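Long-range contacts in uncharacterized protein (Methylibium petroleiphilum, PDB 3PL0), which probably acts as a 2-oxoglutarate- and iron-dependent dioxygenase, built on a cupin-type double-stranded beta-helix and related to the biofilm protein BsmA: residues A[53-58]-A[65-70]; A[150-155]-A[235-240]. All coordinates share one frame; numbering follows the deposited sequence.

Contact 1 (A[53-58]-A[65-70]); sequences LAPDLH and YRYRRH
Asp56 reaches across to Arg66 and Arg68 and ties the short strand 54-55 to the start of strand 65-77. One oxygen, OD2, takes all three bonds from the arginine side chains. Arg66 grips it side-on with NE, at 2.8 Å from Asp56 OD2, and with NH2; both bonds lie in the guanidinium plane, which is turned 38° from the carboxylate. Arg68 NH1 meets Asp56 OD2 from above the carboxylate plane at 3.1 Å. Asp56 carries CG anti to its own nitrogen (chi1 173°), which lays the carboxylate alongside both arginine chains, while its OD1 accepts from the backbone N of His58 in an Asx turn. A short acid suits this place, since it serves the turn and both cations; an alanine here would probably leave the two guanidinium groups without their shared counter-charge and the turn without its acceptor. The backbones pair antiparallel over a short length, at Ala54 with Arg68 and Pro55 with Tyr67, before the chains splay apart: Arg68 N donates to Ala54 O at 2.8 Å, and Asp56 N to Arg66 O at 2.9 Å. Packing is close here: Leu53 CB lies 3.7 Å from Tyr67 CB, and small Ala54 fits against the backbone. The Leu53 side chain crosses that of Arg69 at a slant, CD2 4.0 Å from Arg69 CG, while the Arg69 guanidinium turns to backbone oxygens of Glu52 and Pro109. Pro55, whose ring suits a strand nitrogen that need not donate, brings CA within 3.6 Å of Tyr67 CD2; towards solvent its outer ring sits looser, CB 4.1 Å from Tyr67 CE2. Strand 65-77 also pairs antiparallel with strand 141-152, Tyr67 with Arg150 through the backbone; Leu53 touches Pro148, and Arg66 and Arg68 touch Phe149.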
ATOM      1  N   LEU A  53       4.160 -10.863  11.248  1.00 31.36           N
ATOM      2  CA  LEU A  53       3.060 -11.028  10.326  1.00 30.94           C
ATOM      3  C   LEU A  53       2.783 -12.527  10.159  1.00 33.53           C
ATOM      4  O   LEU A  53       3.688 -13.352  10.344  1.00 33.32           O
ATOM      5  CB  LEU A  53       3.343 -10.323   8.990  1.00 28.43           C
ATOM      6  CG  LEU A  53       3.586  -8.825   9.065  1.00 29.81           C
ATOM      7  CD1 LEU A  53       4.041  -8.290   7.676  1.00 25.99           C
ATOM      8  CD2 LEU A  53       2.385  -8.049   9.599  1.00 21.69           C
ATOM      9  N   ALA A  54       1.536 -12.872   9.829  1.00 33.24           N
ATOM     10  CA  ALA A  54       1.127 -14.275   9.701  1.00 34.42           C
ATOM     11  C   ALA A  54       1.411 -14.823   8.304  1.00 33.27           C
ATOM     12  O   ALA A  54       1.301 -14.112   7.309  1.00 31.46           O
ATOM     13  CB  ALA A  54      -0.321 -14.432  10.023  1.00 31.62           C
ATOM     14  N   PRO A  55       1.778 -16.114   8.215  1.00 32.45           N
ATOM     15  CA  PRO A  55       2.050 -16.660   6.893  1.00 30.20           C
ATOM     16  C   PRO A  55       0.761 -16.657   6.113  1.00 31.81           C
ATOM     17  O   PRO A  55      -0.284 -16.915   6.703  1.00 29.00           O
ATOM     18  CB  PRO A  55       2.519 -18.088   7.169  1.00 32.92           C
ATOM     19  CG  PRO A  55       2.073 -18.391   8.579  1.00 35.33           C
ATOM     20  CD  PRO A  55       1.946 -17.095   9.307  1.00 34.97           C
ATOM     21  N   ASP A  56       0.836 -16.302   4.827  1.00 30.18           N
ATOM     22  CA  ASP A  56      -0.290 -16.367   3.920  1.00 31.66           C
ATOM     23  C   ASP A  56      -0.147 -17.685   3.173  1.00 32.87           C
ATOM     24  O   ASP A  56       0.624 -17.792   2.231  1.00 33.05           O
ATOM     25  CB  ASP A  56      -0.276 -15.172   2.943  1.00 32.77           C
ATOM     26  CG  ASP A  56      -1.343 -15.267   1.828  1.00 34.29           C
ATOM     27  OD1 ASP A  56      -2.093 -16.256   1.782  1.00 36.18           O
ATOM     28  OD2 ASP A  56      -1.405 -14.332   0.961  1.00 36.70           O
ATOM     29  N   LEU A  57      -0.890 -18.685   3.604  1.00 37.28           N
ATOM     30  CA  LEU A  57      -0.774 -20.013   3.044  1.00 39.55           C
ATOM     31  C   LEU A  57      -1.819 -20.269   1.965  1.00 43.36           C
ATOM     32  O   LEU A  57      -2.026 -21.406   1.577  1.00 45.47           O
ATOM     33  CB  LEU A  57      -0.874 -21.033   4.166  1.00 40.93           C
ATOM     34  CG  LEU A  57       0.157 -20.835   5.301  1.00 42.00           C
ATOM     35  CD1 LEU A  57      -0.152 -21.713   6.484  1.00 42.51           C
ATOM     36  CD2 LEU A  57       1.587 -21.070   4.809  1.00 37.35           C
ATOM     37  N   HIS A  58      -2.450 -19.218   1.430  1.00 45.96           N
ATOM     38  CA  HIS A  58      -3.586 -19.417   0.513  1.00 47.34           C
ATOM     39  C   HIS A  58      -3.085 -19.862  -0.872  1.00 48.33           C
ATOM     40  O   HIS A  58      -3.601 -20.812  -1.428  1.00 52.64           O
ATOM     41  CB  HIS A  58      -4.490 -18.166   0.413  1.00 45.42           C
ATOM     42  CG  HIS A  58      -5.252 -17.828   1.678  1.00 52.49           C
ATOM     43  ND1 HIS A  58      -6.291 -18.604   2.167  1.00 59.54           N
ATOM     44  CD2 HIS A  58      -5.162 -16.764   2.521  1.00 50.59           C
ATOM     45  CE1 HIS A  58      -6.793 -18.044   3.258  1.00 62.89           C
ATOM     46  NE2 HIS A  58      -6.127 -16.926   3.496  1.00 58.34           N
ATOM     47  N   TYR A  65       7.778 -16.498  -0.335  1.00 26.95           N
ATOM     48  CA  TYR A  65       6.945 -16.612   0.836  1.00 26.43           C
ATOM     49  C   TYR A  65       6.386 -15.273   1.258  1.00 26.80           C
ATOM     50  O   TYR A  65       7.144 -14.265   1.396  1.00 27.69           O
ATOM     51  CB  TYR A  65       7.749 -17.163   2.013  1.00 27.08           C
ATOM     52  CG  TYR A  65       8.200 -18.602   1.907  1.00 27.37           C
ATOM     53  CD1 TYR A  65       7.794 -19.431   0.876  1.00 29.42           C
ATOM     54  CD2 TYR A  65       9.018 -19.140   2.887  1.00 27.85           C
ATOM     55  CE1 TYR A  65       8.235 -20.773   0.799  1.00 32.30           C
ATOM     56  CE2 TYR A  65       9.451 -20.473   2.829  1.00 27.80           C
ATOM     57  CZ  TYR A  65       9.060 -21.283   1.789  1.00 30.52           C
ATOM     58  OH  TYR A  65       9.494 -22.602   1.762  1.00 32.65           O
ATOM     59  N   ARG A  66       5.081 -15.273   1.502  1.00 25.38           N
ATOM     60  CA  ARG A  66       4.346 -14.056   1.867  1.00 26.86           C
ATOM     61  C   ARG A  66       3.783 -14.134   3.287  1.00 27.18           C
ATOM     62  O   ARG A  66       3.177 -15.103   3.674  1.00 27.46           O
ATOM     63  CB  ARG A  66       3.222 -13.832   0.869  1.00 29.39           C
ATOM     64  CG  ARG A  66       2.460 -12.515   1.121  1.00 33.84           C
ATOM     65  CD  ARG A  66       1.742 -12.051  -0.105  1.00 33.67           C
ATOM     66  NE  ARG A  66       0.614 -12.924  -0.428  1.00 39.69           N
ATOM     67  CZ  ARG A  66       0.224 -13.198  -1.673  1.00 46.78           C
ATOM     68  NH1 ARG A  66       0.887 -12.680  -2.701  1.00 47.93           N
ATOM     69  NH2 ARG A  66      -0.826 -13.988  -1.908  1.00 46.66           N
ATOM     70  N   TYR A  67       4.044 -13.089   4.058  1.00 25.13           N
ATOM     71  CA  TYR A  67       3.430 -12.865   5.345  1.00 27.11           C
ATOM     72  C   TYR A  67       2.636 -11.576   5.340  1.00 26.84           C
ATOM     73  O   TYR A  67       3.045 -10.565   4.721  1.00 26.79           O
ATOM     74  CB  TYR A  67       4.512 -12.761   6.408  1.00 26.22           C
ATOM     75  CG  TYR A  67       5.451 -13.956   6.435  1.00 27.88           C
ATOM     76  CD1 TYR A  67       6.530 -14.048   5.543  1.00 30.78           C
ATOM     77  CD2 TYR A  67       5.242 -14.997   7.315  1.00 32.73           C
ATOM     78  CE1 TYR A  67       7.372 -15.136   5.542  1.00 33.87           C
ATOM     79  CE2 TYR A  67       6.102 -16.083   7.328  1.00 32.40           C
ATOM     80  CZ  TYR A  67       7.158 -16.148   6.455  1.00 33.86           C
ATOM     81  OH  TYR A  67       7.972 -17.255   6.469  1.00 33.85           O
ATOM     82  N   ARG A  68       1.542 -11.570   6.089  1.00 27.71           N
ATOM     83  CA  ARG A  68       0.659 -10.418   6.122  1.00 25.93           C
ATOM     84  C   ARG A  68      -0.297 -10.471   7.292  1.00 27.81           C
ATOM     85  O   ARG A  68      -0.383 -11.457   8.039  1.00 27.04           O
ATOM     86  CB  ARG A  68      -0.171 -10.363   4.836  1.00 27.67           C
ATOM     87  CG  ARG A  68      -1.201 -11.493   4.730  1.00 32.37           C
ATOM     88  CD  ARG A  68      -1.648 -11.754   3.347  1.00 33.96           C
ATOM     89  NE  ARG A  68      -2.462 -10.658   2.818  1.00 30.66           N
ATOM     90  CZ  ARG A  68      -2.838 -10.549   1.548  1.00 27.46           C
ATOM     91  NH1 ARG A  68      -2.509 -11.476   0.657  1.00 29.93           N
ATOM     92  NH2 ARG A  68      -3.557  -9.495   1.171  1.00 29.69           N
ATOM     93  N   ARG A  69      -0.977  -9.351   7.448  1.00 25.86           N
ATOM     94  CA  ARG A  69      -2.133  -9.212   8.310  1.00 27.58           C
ATOM     95  C   ARG A  69      -3.029  -8.193   7.634  1.00 26.60           C
ATOM     96  O   ARG A  69      -2.625  -7.602   6.610  1.00 26.61           O
ATOM     97  CB  ARG A  69      -1.738  -8.728   9.687  1.00 29.20           C
ATOM     98  CG  ARG A  69      -1.088  -9.786  10.573  1.00 28.82           C
ATOM     99  CD  ARG A  69      -0.752  -9.205  11.903  1.00 30.12           C
ATOM    100  NE  ARG A  69      -0.069 -10.205  12.690  1.00 31.61           N
ATOM    101  CZ  ARG A  69      -0.648 -11.248  13.272  1.00 36.66           C
ATOM    102  NH1 ARG A  69      -1.965 -11.430  13.265  1.00 35.53           N
ATOM    103  NH2 ARG A  69       0.122 -12.111  13.900  1.00 40.74           N
ATOM    104  N   HIS A  70      -4.256  -8.055   8.152  1.00 29.18           N
ATOM    105  CA  HIS A  70      -5.327  -7.298   7.492  1.00 27.68           C
ATOM    106  C   HIS A  70      -6.199  -6.614   8.534  1.00 30.03           C
ATOM    107  O   HIS A  70      -6.454  -7.162   9.621  1.00 31.63           O
ATOM    108  CB  HIS A  70      -6.125  -8.259   6.615  1.00 31.67           C
ATOM    109  CG  HIS A  70      -7.273  -7.639   5.882  1.00 34.92           C
ATOM    110  ND1 HIS A  70      -8.542  -8.188   5.888  1.00 36.55           N
ATOM    111  CD2 HIS A  70      -7.337  -6.551   5.069  1.00 30.86           C
ATOM    112  CE1 HIS A  70      -9.337  -7.446   5.134  1.00 37.85           C
ATOM    113  NE2 HIS A  70      -8.625  -6.461   4.607  1.00 34.44           N
TER

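Contact 2 (A[150-155]-A[235-240]); sequences RIDTEG and PAHRDT
Arg150 stacks on His237 and is bonded at its edge by Asp239 where strands 141-152 and 237-246 run antiparallel in the main sheet of the double-stranded beta-helix (cupin) fold. Its guanidinium rests flat on the His237 imidazole, centres 3.7 Å apart and planes 18° from parallel. The two-pronged salt bridge is almost straight: Arg150 NE donates to Asp239 OD1 at 2.7 Å and Arg150 NH2 to Asp239 OD2 at 2.8 Å, each carboxylate oxygen accepting through its syn lone pair. Arginine suits this place because one flat cation can stack and bond at its edge together; the bend at chi3 (-68°) turns its end along the carboxylate. Glu51 takes the remaining nitrogen, NH1. All three side chains share a face of the sheet with Asp152, while Ile151 and Arg238 point to the other face and touch Leu224 of strand 217-226. Between them the backbone forms a hydrogen-bonded pair, Ile151 N to Arg238 O at 3.0 Å and the reverse bond equally long. As strand 150-152 ends, Asp152 OD1 accepts from Glu154 N in an Asx turn. At this end Thr153 N donates a hydrogen bond to Ala236 O at 3.0 Å.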
ATOM      1  N   ARG A 150       5.157  -8.718   4.324  1.00 24.48           N
ATOM      2  CA  ARG A 150       6.579  -9.043   4.134  1.00 26.67           C
ATOM      3  C   ARG A 150       6.674 -10.156   3.125  1.00 26.18           C
ATOM      4  O   ARG A 150       6.020 -11.177   3.255  1.00 27.90           O
ATOM      5  CB  ARG A 150       7.248  -9.499   5.418  1.00 28.47           C
ATOM      6  CG  ARG A 150       8.641 -10.163   5.216  1.00 31.49           C
ATOM      7  CD  ARG A 150       9.406 -10.353   6.490  1.00 30.20           C
ATOM      8  NE  ARG A 150       9.813  -9.090   7.060  1.00 28.81           N
ATOM      9  CZ  ARG A 150      10.403  -8.928   8.239  1.00 31.61           C
ATOM     10  NH1 ARG A 150      10.749  -9.959   9.023  1.00 34.11           N
ATOM     11  NH2 ARG A 150      10.721  -7.708   8.614  1.00 30.82           N
ATOM     12  N   ILE A 151       7.512  -9.958   2.128  1.00 24.76           N
ATOM     13  CA  ILE A 151       7.804 -10.985   1.152  1.00 24.43           C
ATOM     14  C   ILE A 151       9.247 -11.420   1.439  1.00 26.81           C
ATOM     15  O   ILE A 151      10.160 -10.594   1.426  1.00 24.30           O
ATOM     16  CB  ILE A 151       7.696 -10.456  -0.272  1.00 24.19           C
ATOM     17  CG1 ILE A 151       6.345  -9.817  -0.579  1.00 30.87           C
ATOM     18  CG2 ILE A 151       7.903 -11.577  -1.276  1.00 26.34           C
ATOM     19  CD1 ILE A 151       5.149 -10.731  -0.442  1.00 32.72           C
ATOM     20  N   ASP A 152       9.433 -12.718   1.663  1.00 26.57           N
ATOM     21  CA  ASP A 152      10.718 -13.284   2.093  1.00 28.91           C
ATOM     22  C   ASP A 152      11.200 -14.284   1.054  1.00 29.64           C
ATOM     23  O   ASP A 152      10.448 -15.183   0.644  1.00 32.22           O
ATOM     24  CB  ASP A 152      10.538 -13.984   3.440  1.00 30.04           C
ATOM     25  CG  ASP A 152      11.837 -14.186   4.176  1.00 35.51           C
ATOM     26  OD1 ASP A 152      12.819 -14.649   3.574  1.00 33.43           O
ATOM     27  OD2 ASP A 152      11.874 -13.884   5.374  1.00 46.22           O
ATOM     28  N   THR A 153      12.456 -14.124   0.635  1.00 26.73           N
ATOM     29  CA  THR A 153      13.051 -14.955  -0.393  1.00 25.74           C
ATOM     30  C   THR A 153      13.621 -16.265   0.207  1.00 25.92           C
ATOM     31  O   THR A 153      14.282 -17.022  -0.475  1.00 28.37           O
ATOM     32  CB  THR A 153      14.138 -14.179  -1.181  1.00 26.56           C
ATOM     33  OG1 THR A 153      15.241 -13.891  -0.320  1.00 27.73           O
ATOM     34  CG2 THR A 153      13.598 -12.808  -1.746  1.00 26.44           C
ATOM     35  N   GLU A 154      13.359 -16.561   1.485  1.00 26.12           N
ATOM     36  CA  GLU A 154      13.846 -17.837   2.081  1.00 29.90           C
ATOM     37  C   GLU A 154      13.298 -19.056   1.402  1.00 29.36           C
ATOM     38  O   GLU A 154      13.761 -20.190   1.634  1.00 31.14           O
ATOM     39  CB  GLU A 154      13.463 -17.942   3.552  1.00 32.96           C
ATOM     40  CG  GLU A 154      11.944 -17.870   3.789  1.00 40.65           C
ATOM     41  CD  GLU A 154      11.534 -17.592   5.261  1.00 50.21           C
ATOM     42  OE1 GLU A 154      12.359 -17.860   6.142  1.00 51.08           O
ATOM     43  OE2 GLU A 154      10.385 -17.118   5.527  1.00 45.73           O
ATOM     44  N   GLY A 155      12.209 -18.865   0.679  1.00 28.12           N
ATOM     45  CA  GLY A 155      11.648 -19.922  -0.126  1.00 30.88           C
ATOM     46  C   GLY A 155      10.954 -19.364  -1.350  1.00 30.80           C
ATOM     47  O   GLY A 155      10.563 -18.206  -1.373  1.00 30.76           O
ATOM     48  N   PRO A 235      19.168 -12.619   6.223  1.00 43.15           N
ATOM     49  CA  PRO A 235      17.778 -12.233   5.936  1.00 42.88           C
ATOM     50  C   PRO A 235      17.663 -11.485   4.623  1.00 38.53           C
ATOM     51  O   PRO A 235      18.497 -10.634   4.307  1.00 36.61           O
ATOM     52  CB  PRO A 235      17.403 -11.316   7.105  1.00 43.01           C
ATOM     53  CG  PRO A 235      18.350 -11.691   8.189  1.00 48.22           C
ATOM     54  CD  PRO A 235      19.644 -11.941   7.438  1.00 45.92           C
ATOM     55  N   ALA A 236      16.637 -11.840   3.865  1.00 35.24           N
ATOM     56  CA  ALA A 236      16.415 -11.314   2.552  1.00 31.67           C
ATOM     57  C   ALA A 236      14.912 -11.135   2.344  1.00 30.24           C
ATOM     58  O   ALA A 236      14.221 -12.062   1.969  1.00 30.81           O
ATOM     59  CB  ALA A 236      17.031 -12.253   1.504  1.00 30.74           C
ATOM     60  N   HIS A 237      14.409  -9.934   2.593  1.00 26.24           N
ATOM     61  CA  HIS A 237      12.978  -9.667   2.449  1.00 28.82           C
ATOM     62  C   HIS A 237      12.683  -8.191   2.164  1.00 27.51           C
ATOM     63  O   HIS A 237      13.565  -7.325   2.255  1.00 23.97           O
ATOM     64  CB  HIS A 237      12.274 -10.061   3.748  1.00 27.85           C
ATOM     65  CG  HIS A 237      12.818  -9.359   4.949  1.00 27.87           C
ATOM     66  ND1 HIS A 237      13.609  -9.988   5.887  1.00 42.73           N
ATOM     67  CD2 HIS A 237      12.720  -8.064   5.345  1.00 35.83           C
ATOM     68  CE1 HIS A 237      13.970  -9.116   6.814  1.00 36.09           C
ATOM     69  NE2 HIS A 237      13.455  -7.938   6.502  1.00 36.26           N
ATOM     70  N   ARG A 238      11.435  -7.924   1.808  1.00 25.83           N
ATOM     71  CA  ARG A 238      10.967  -6.548   1.601  1.00 25.33           C
ATOM     72  C   ARG A 238       9.626  -6.392   2.320  1.00 25.39           C
ATOM     73  O   ARG A 238       8.717  -7.236   2.173  1.00 26.75           O
ATOM     74  CB  ARG A 238      10.831  -6.259   0.113  1.00 26.14           C
ATOM     75  CG  ARG A 238      10.236  -4.900  -0.242  1.00 26.07           C
ATOM     76  CD  ARG A 238      10.420  -4.689  -1.719  1.00 27.70           C
ATOM     77  NE  ARG A 238       9.943  -3.395  -2.201  1.00 25.32           N
ATOM     78  CZ  ARG A 238       8.725  -3.153  -2.667  1.00 24.96           C
ATOM     79  NH1 ARG A 238       7.819  -4.093  -2.723  1.00 26.35           N
ATOM     80  NH2 ARG A 238       8.434  -1.970  -3.146  1.00 26.64           N
ATOM     81  N   ASP A 239       9.501  -5.276   3.014  1.00 23.69           N
ATOM     82  CA  ASP A 239       8.364  -4.898   3.813  1.00 23.01           C
ATOM     83  C   ASP A 239       7.704  -3.672   3.256  1.00 24.73           C
ATOM     84  O   ASP A 239       8.376  -2.681   2.993  1.00 24.47           O
ATOM     85  CB  ASP A 239       8.832  -4.540   5.236  1.00 24.56           C
ATOM     86  CG  ASP A 239       9.451  -5.746   5.971  1.00 31.12           C
ATOM     87  OD1 ASP A 239       9.076  -6.872   5.639  1.00 28.83           O
ATOM     88  OD2 ASP A 239      10.274  -5.555   6.878  1.00 26.21           O
ATOM     89  N   THR A 240       6.379  -3.752   3.121  1.00 23.00           N
ATOM     90  CA  THR A 240       5.529  -2.673   2.643  1.00 21.51           C
ATOM     91  C   THR A 240       4.221  -2.666   3.461  1.00 22.73           C
ATOM     92  O   THR A 240       3.872  -3.643   4.214  1.00 23.04           O
ATOM     93  CB  THR A 240       5.164  -2.867   1.170  1.00 22.52           C
ATOM     94  OG1 THR A 240       4.695  -4.205   0.948  1.00 24.07           O
ATOM     95  CG2 THR A 240       6.326  -2.588   0.254  1.00 23.83           C
TER
HETATM   96  O   HOH W   1      15.184 -14.287   4.400  1.00 34.59           O
HETATM   97  O   HOH W   2      14.232 -12.264   6.398  1.00 49.82           O

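In the fold
Contacts 1 and 2 lie on the same side of the chain's centre, their own centres about 11 Å apart, and share one sheet in which strands 65-77 and 141-152 are neighbours. Strand 141-152 pairs with strand 65-77 of contact 1 and with strand 237-246 of contact 2. Two probable hydrogen bonds join the contacts directly: Tyr65 O to Asp152 N at 2.8 Å, and Tyr67 OH to Glu154 OE2 at 2.6 Å. The Tyr65 ring also packs on the turn, its CD2 3.3 Å from Glu154 CG. Glycerol, probably from the crystallisation liquor, is hydrogen-bonded to Leu53 N in contact 1 and to Asp152 OD2 in contact 2; neither contact contains a bound metal.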